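Local coordinates for CRISPR system Cmr subunit Cmr1-1 (Pyrococcus furiosus, PDB 4W8Z), which caps, together with Cmr6, one end of the elongated type III-B Cmr ribonucleoprotein complex, an RNA-binding assembly of CRISPR antiviral immunity, at residues A[24-29]-A[115-120]; A[189-194]-A[228-233]. All coordinates share one frame; numbering follows the deposited sequence.

Overall arrangement
Two side-chain contacts, both apolar and without hydrogen bonds between their segments, join different parts of this chain. From the N terminus, strand 8-16 leads into a loop whose residues 24-29 meet residues 115-120, just beyond helix 106-113; contact 1 thereby closes a long excursion, about half of it helix, within the RAMP superfamily region. The chain then completes the four-stranded sheet with strands 126-133 and 166-172 before contact 2 opens. There helix 188-206 meets strand 226-231, closing a shorter loop and joining the helix to the C-terminal sheet. The loops follow in series, neither nesting nor crossing. The centres of contact 1 and contact 2 are about 34 Å apart, on opposite sides of the chain's centre.

Contact 1: residues A[24-29]-A[115-120]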
loop_
_atom_site.group_PDB
_atom_site.type_symbol
_atom_site.label_atom_id
_atom_site.label_comp_id
_atom_site.label_asym_id
_atom_site.label_seq_id
_atom_site.Cartn_x
_atom_site.Cartn_y
_atom_site.Cartn_z
ATOM N N GLU A 24 -13.217 7.030 6.656
ATOM C CA GLU A 24 -13.519 8.040 5.641
ATOM C C GLU A 24 -14.359 9.184 6.207
ATOM O O GLU A 24 -14.302 10.312 5.715
ATOM C CB GLU A 24 -14.241 7.408 4.453
ATOM C CG GLU A 24 -13.367 6.487 3.630
ATOM C CD GLU A 24 -14.016 6.078 2.320
ATOM O OE1 GLU A 24 -13.785 6.767 1.304
ATOM O OE2 GLU A 24 -14.750 5.064 2.306
ATOM N N VAL A 25 -15.134 8.881 7.243
ATOM C CA VAL A 25 -15.956 9.872 7.921
ATOM C C VAL A 25 -15.122 11.029 8.470
ATOM O O VAL A 25 -15.506 12.192 8.345
ATOM C CB VAL A 25 -16.762 9.228 9.074
ATOM C CG1 VAL A 25 -17.387 10.291 9.953
ATOM C CG2 VAL A 25 -17.835 8.302 8.521
ATOM N N LEU A 26 -13.973 10.708 9.058
ATOM C CA LEU A 26 -13.137 11.713 9.715
ATOM C C LEU A 26 -12.380 12.638 8.760
ATOM O O LEU A 26 -11.895 13.693 9.172
ATOM C CB LEU A 26 -12.121 11.034 10.636
ATOM C CG LEU A 26 -12.644 10.195 11.800
ATOM C CD1 LEU A 26 -11.509 9.886 12.762
ATOM C CD2 LEU A 26 -13.785 10.901 12.513
ATOM N N THR A 27 -12.274 12.242 7.494
ATOM C CA THR A 27 -11.414 12.942 6.543
ATOM C C THR A 27 -11.852 14.386 6.293
ATOM O O THR A 27 -11.032 15.228 5.927
ATOM C CB THR A 27 -11.348 12.200 5.179
ATOM O OG1 THR A 27 -11.246 10.786 5.395
ATOM C CG2 THR A 27 -10.144 12.665 4.370
ATOM N N ARG A 28 -13.131 14.682 6.499
ATOM C CA ARG A 28 -13.627 16.027 6.220
ATOM C C ARG A 28 -13.065 17.059 7.197
ATOM O O ARG A 28 -12.646 18.133 6.782
ATOM C CB ARG A 28 -15.157 16.068 6.247
ATOM C CG ARG A 28 -15.741 17.129 5.322
ATOM C CD ARG A 28 -16.926 17.842 5.946
ATOM N NE ARG A 28 -17.290 19.035 5.186
ATOM C CZ ARG A 28 -17.935 20.084 5.692
ATOM N NH1 ARG A 28 -18.288 20.099 6.972
ATOM N NH2 ARG A 28 -18.222 21.122 4.917
ATOM N N GLU A 29 -13.053 16.735 8.484
ATOM C CA GLU A 29 -12.560 17.669 9.494
ATOM C C GLU A 29 -11.044 17.615 9.626
ATOM O O GLU A 29 -10.398 18.633 9.868
ATOM C CB GLU A 29 -13.203 17.381 10.850
ATOM C CG GLU A 29 -14.705 17.559 10.876
ATOM C CD GLU A 29 -15.341 16.925 12.097
ATOM O OE1 GLU A 29 -14.654 16.804 13.136
ATOM O OE2 GLU A 29 -16.527 16.539 12.012
ATOM N N GLY A 115 -10.926 9.881 22.102
ATOM C CA GLY A 115 -12.258 9.334 21.919
ATOM C C GLY A 115 -12.853 9.585 20.544
ATOM O O GLY A 115 -14.052 9.409 20.343
ATOM N N THR A 116 -12.018 9.990 19.590
ATOM C CA THR A 116 -12.489 10.253 18.232
ATOM C C THR A 116 -12.839 8.948 17.509
ATOM O O THR A 116 -13.701 8.924 16.627
ATOM C CB THR A 116 -11.442 11.042 17.424
ATOM O OG1 THR A 116 -11.106 12.243 18.130
ATOM C CG2 THR A 116 -11.980 11.415 16.051
ATOM N N ILE A 117 -12.177 7.860 17.890
ATOM C CA ILE A 117 -12.553 6.538 17.401
ATOM C C ILE A 117 -12.718 5.573 18.572
ATOM O O ILE A 117 -12.006 5.667 19.572
ATOM C CB ILE A 117 -11.522 5.969 16.398
ATOM C CG1 ILE A 117 -10.155 5.793 17.054
ATOM C CG2 ILE A 117 -11.405 6.864 15.173
ATOM C CD1 ILE A 117 -9.091 5.296 16.099
ATOM N N THR A 118 -13.670 4.652 18.443
ATOM C CA THR A 118 -13.945 3.689 19.503
ATOM C C THR A 118 -13.868 2.254 18.996
ATOM O O THR A 118 -13.578 1.330 19.759
ATOM C CB THR A 118 -15.332 3.925 20.134
ATOM O OG1 THR A 118 -16.286 4.220 19.105
ATOM C CG2 THR A 118 -15.277 5.088 21.107
ATOM N N HIS A 119 -14.120 2.071 17.705
ATOM C CA HIS A 119 -14.085 0.740 17.113
ATOM C C HIS A 119 -13.159 0.658 15.902
ATOM O O HIS A 119 -12.858 1.664 15.259
ATOM C CB HIS A 119 -15.495 0.299 16.719
ATOM C CG HIS A 119 -16.455 0.252 17.866
ATOM N ND1 HIS A 119 -17.015 1.385 18.413
ATOM C CD2 HIS A 119 -16.952 -0.793 18.570
ATOM C CE1 HIS A 119 -17.819 1.040 19.404
ATOM N NE2 HIS A 119 -17.798 -0.274 19.520
ATOM N N TYR A 120 -12.717 -0.559 15.602
ATOM C CA TYR A 120 -11.878 -0.824 14.441
ATOM C C TYR A 120 -12.186 -2.218 13.916
ATOM O O TYR A 120 -13.039 -2.917 14.466
ATOM C CB TYR A 120 -10.391 -0.694 14.793
ATOM C CG TYR A 120 -9.832 -1.827 15.638
ATOM C CD1 TYR A 120 -10.323 -2.090 16.908
ATOM C CD2 TYR A 120 -8.792 -2.617 15.169
ATOM C CE1 TYR A 120 -9.806 -3.122 17.677
ATOM C CE2 TYR A 120 -8.267 -3.640 15.932
ATOM C CZ TYR A 120 -8.777 -3.891 17.182
ATOM O OH TYR A 120 -8.247 -4.918 17.929
#
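Leu26 reaches Thr116 and Ile117 with methyl groups alone, and a single carbon, CD1, serves both partners. The side chains of Leu26 and Thr116 slant across one another, and CD1 of Leu26 lies 3.7 Å from CG2 of Thr116. The second leucine branch shares this methyl: CD2 of Leu26 is 4.0 Å from CG2 of Thr116, so the threonine methyl faces the forked end of the leucine. Thr116 offers its carbon branch because CG2 stands opposite the backbone N while OG1 lies beside that nitrogen (chi1 -55°). Against Ile117 the leucine is turned roughly at a right angle, and CD1 of Leu26 is 3.9 Å from the branch methyl CG2 of Ile117. The contact illustrates how a helix exit can be joined to a distant loop: Gly115, with positive phi, ends helix 106-113 in a Schellman motif, and the chain then runs through Thr116 and Ile117 to the short strand 119-120, paired with 89-90. On the helix side, Ile117 also rests on Ile108 and Leu111, and Thr116 on Leu111. Leu26 additionally touches Val33 within its own loop, between strand 8-16 and helix 38-54.

Contact 2: residues A[189-194]-A[228-233]; sequences DEFKDS and VEVFGP
Phe191, Val228 and Val230 make up the whole of this buried contact, in which one aromatic ring from a helix meets two valines of a strand. Phe191 contributes the largest share, and its side chain leaves the backbone toward the strand. With CG roughly opposite the backbone N (chi1 -162°), the ring extends from the helix and presents its far end to the valines. CZ of Phe191 lies 4.4 Å from CG1 of Val228, while the adjoining ring atom CE2 of Phe191 is likewise 4.4 Å from CG1 of Val230. Both methyls approach the ring obliquely. These separations describe a loose apolar contact, with no hydrogen bond between the segments.

The two valines illustrate a familiar property of extended strands: residues two apart leave the backbone on the same side. The bonds from CA to CB of Val228 and Val230 point toward the helix and that of Glu229, between them, away from it; OE1 of Glu229 forms salt bridges with Lys301 and Lys337. Strand 226-231 lies in the Cmr1-like C-terminal region, which belongs to the same clan as the RAMP superfamily region earlier in the chain, so the contact brings a helix from between the two regions onto the second of them.

Phe191 stacks with Phe185 and touches Leu152 of helix 136-152, a residue that Val228 meets as well; Val338 touches both Phe191 and Val230. Strand 226-231 is itself held between strand 294-302 and the C-terminal strands 335-337 and 339-340, all antiparallel to it, so the contact sets helix 188-206, with helix 136-152 beside it, against one side of the C-terminal sheet.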
loop_
_atom_site.group_PDB
_atom_site.type_symbol
_atom_site.label_atom_id
_atom_site.label_comp_id
_atom_site.label_asym_id
_atom_site.label_seq_id
_atom_site.Cartn_x
_atom_site.Cartn_y
_atom_site.Cartn_z
ATOM N N ASP A 189 8.941 -17.239 -4.636
ATOM C CA ASP A 189 9.072 -17.359 -6.081
ATOM C C ASP A 189 7.730 -17.215 -6.796
ATOM O O ASP A 189 7.671 -16.667 -7.894
ATOM C CB ASP A 189 9.726 -18.690 -6.449
ATOM C CG ASP A 189 11.229 -18.672 -6.245
ATOM O OD1 ASP A 189 11.822 -17.570 -6.249
ATOM O OD2 ASP A 189 11.819 -19.762 -6.090
ATOM N N GLU A 190 6.657 -17.705 -6.179
ATOM C CA GLU A 190 5.320 -17.499 -6.726
ATOM C C GLU A 190 4.989 -16.010 -6.760
ATOM O O GLU A 190 4.351 -15.525 -7.697
ATOM C CB GLU A 190 4.266 -18.252 -5.915
ATOM C CG GLU A 190 4.069 -19.698 -6.342
ATOM C CD GLU A 190 2.962 -20.393 -5.568
ATOM O OE1 GLU A 190 2.346 -19.747 -4.694
ATOM O OE2 GLU A 190 2.711 -21.586 -5.835
ATOM N N PHE A 191 5.429 -15.299 -5.727
ATOM C CA PHE A 191 5.264 -13.855 -5.638
ATOM C C PHE A 191 6.027 -13.177 -6.781
ATOM O O PHE A 191 5.466 -12.357 -7.511
ATOM C CB PHE A 191 5.753 -13.357 -4.270
ATOM C CG PHE A 191 5.251 -11.988 -3.884
ATOM C CD1 PHE A 191 4.551 -11.198 -4.782
ATOM C CD2 PHE A 191 5.490 -11.491 -2.612
ATOM C CE1 PHE A 191 4.101 -9.941 -4.420
ATOM C CE2 PHE A 191 5.040 -10.239 -2.242
ATOM C CZ PHE A 191 4.344 -9.462 -3.145
ATOM N N LYS A 192 7.304 -13.523 -6.934
ATOM C CA LYS A 192 8.134 -12.972 -8.004
ATOM C C LYS A 192 7.500 -13.183 -9.376
ATOM O O LYS A 192 7.402 -12.255 -10.175
ATOM C CB LYS A 192 9.525 -13.606 -7.997
ATOM C CG LYS A 192 10.431 -13.211 -6.847
ATOM C CD LYS A 192 11.887 -13.342 -7.283
ATOM C CE LYS A 192 12.783 -13.884 -6.181
ATOM N NZ LYS A 192 14.161 -14.153 -6.699
ATOM N N ASP A 193 7.067 -14.411 -9.636
ATOM C CA ASP A 193 6.535 -14.775 -10.942
ATOM C C ASP A 193 5.193 -14.113 -11.238
ATOM O O ASP A 193 4.903 -13.768 -12.385
ATOM C CB ASP A 193 6.400 -16.293 -11.051
ATOM C CG ASP A 193 7.743 -16.997 -11.133
ATOM O OD1 ASP A 193 8.780 -16.310 -11.270
ATOM O OD2 ASP A 193 7.756 -18.245 -11.072
ATOM N N SER A 194 4.376 -13.937 -10.205
ATOM C CA SER A 194 3.068 -13.320 -10.371
ATOM C C SER A 194 3.187 -11.861 -10.781
ATOM O O SER A 194 2.439 -11.390 -11.637
ATOM C CB SER A 194 2.253 -13.430 -9.087
ATOM O OG SER A 194 1.885 -14.773 -8.832
ATOM N N VAL A 228 10.073 -4.068 -4.507
ATOM C CA VAL A 228 9.299 -4.795 -3.515
ATOM C C VAL A 228 10.215 -5.761 -2.783
ATOM O O VAL A 228 10.935 -6.536 -3.409
ATOM C CB VAL A 228 8.118 -5.563 -4.150
ATOM C CG1 VAL A 228 7.305 -6.259 -3.077
ATOM C CG2 VAL A 228 7.231 -4.619 -4.944
ATOM N N GLU A 229 10.192 -5.693 -1.456
ATOM C CA GLU A 229 11.043 -6.527 -0.613
ATOM C C GLU A 229 10.242 -7.156 0.516
ATOM O O GLU A 229 9.219 -6.616 0.939
ATOM C CB GLU A 229 12.188 -5.705 -0.027
ATOM C CG GLU A 229 13.115 -5.098 -1.054
ATOM C CD GLU A 229 13.969 -3.983 -0.479
ATOM O OE1 GLU A 229 15.043 -3.706 -1.052
ATOM O OE2 GLU A 229 13.563 -3.376 0.536
ATOM N N VAL A 230 10.711 -8.297 1.006
ATOM C CA VAL A 230 10.097 -8.944 2.160
ATOM C C VAL A 230 11.158 -9.369 3.175
ATOM O O VAL A 230 12.340 -9.484 2.848
ATOM C CB VAL A 230 9.272 -10.189 1.761
ATOM C CG1 VAL A 230 8.184 -9.831 0.758
ATOM C CG2 VAL A 230 10.186 -11.273 1.208
ATOM N N PHE A 231 10.730 -9.594 4.411
ATOM C CA PHE A 231 11.606 -10.171 5.424
ATOM C C PHE A 231 10.801 -11.092 6.330
ATOM O O PHE A 231 9.606 -10.881 6.539
ATOM C CB PHE A 231 12.319 -9.079 6.238
ATOM C CG PHE A 231 11.413 -8.276 7.143
ATOM C CD1 PHE A 231 11.052 -8.751 8.397
ATOM C CD2 PHE A 231 10.960 -7.026 6.759
ATOM C CE1 PHE A 231 10.233 -8.013 9.232
ATOM C CE2 PHE A 231 10.142 -6.278 7.594
ATOM C CZ PHE A 231 9.777 -6.776 8.831
ATOM N N GLY A 232 11.461 -12.110 6.864
ATOM C CA GLY A 232 10.804 -13.067 7.729
ATOM C C GLY A 232 11.092 -14.502 7.338
ATOM O O GLY A 232 12.086 -14.783 6.672
ATOM N N PRO A 233 10.206 -15.426 7.730
ATOM C CA PRO A 233 8.938 -15.176 8.426
ATOM C C PRO A 233 9.111 -14.866 9.910
ATOM O O PRO A 233 10.174 -15.130 10.467
ATOM C CB PRO A 233 8.187 -16.496 8.247
ATOM C CG PRO A 233 9.273 -17.515 8.202
ATOM C CD PRO A 233 10.416 -16.863 7.478
#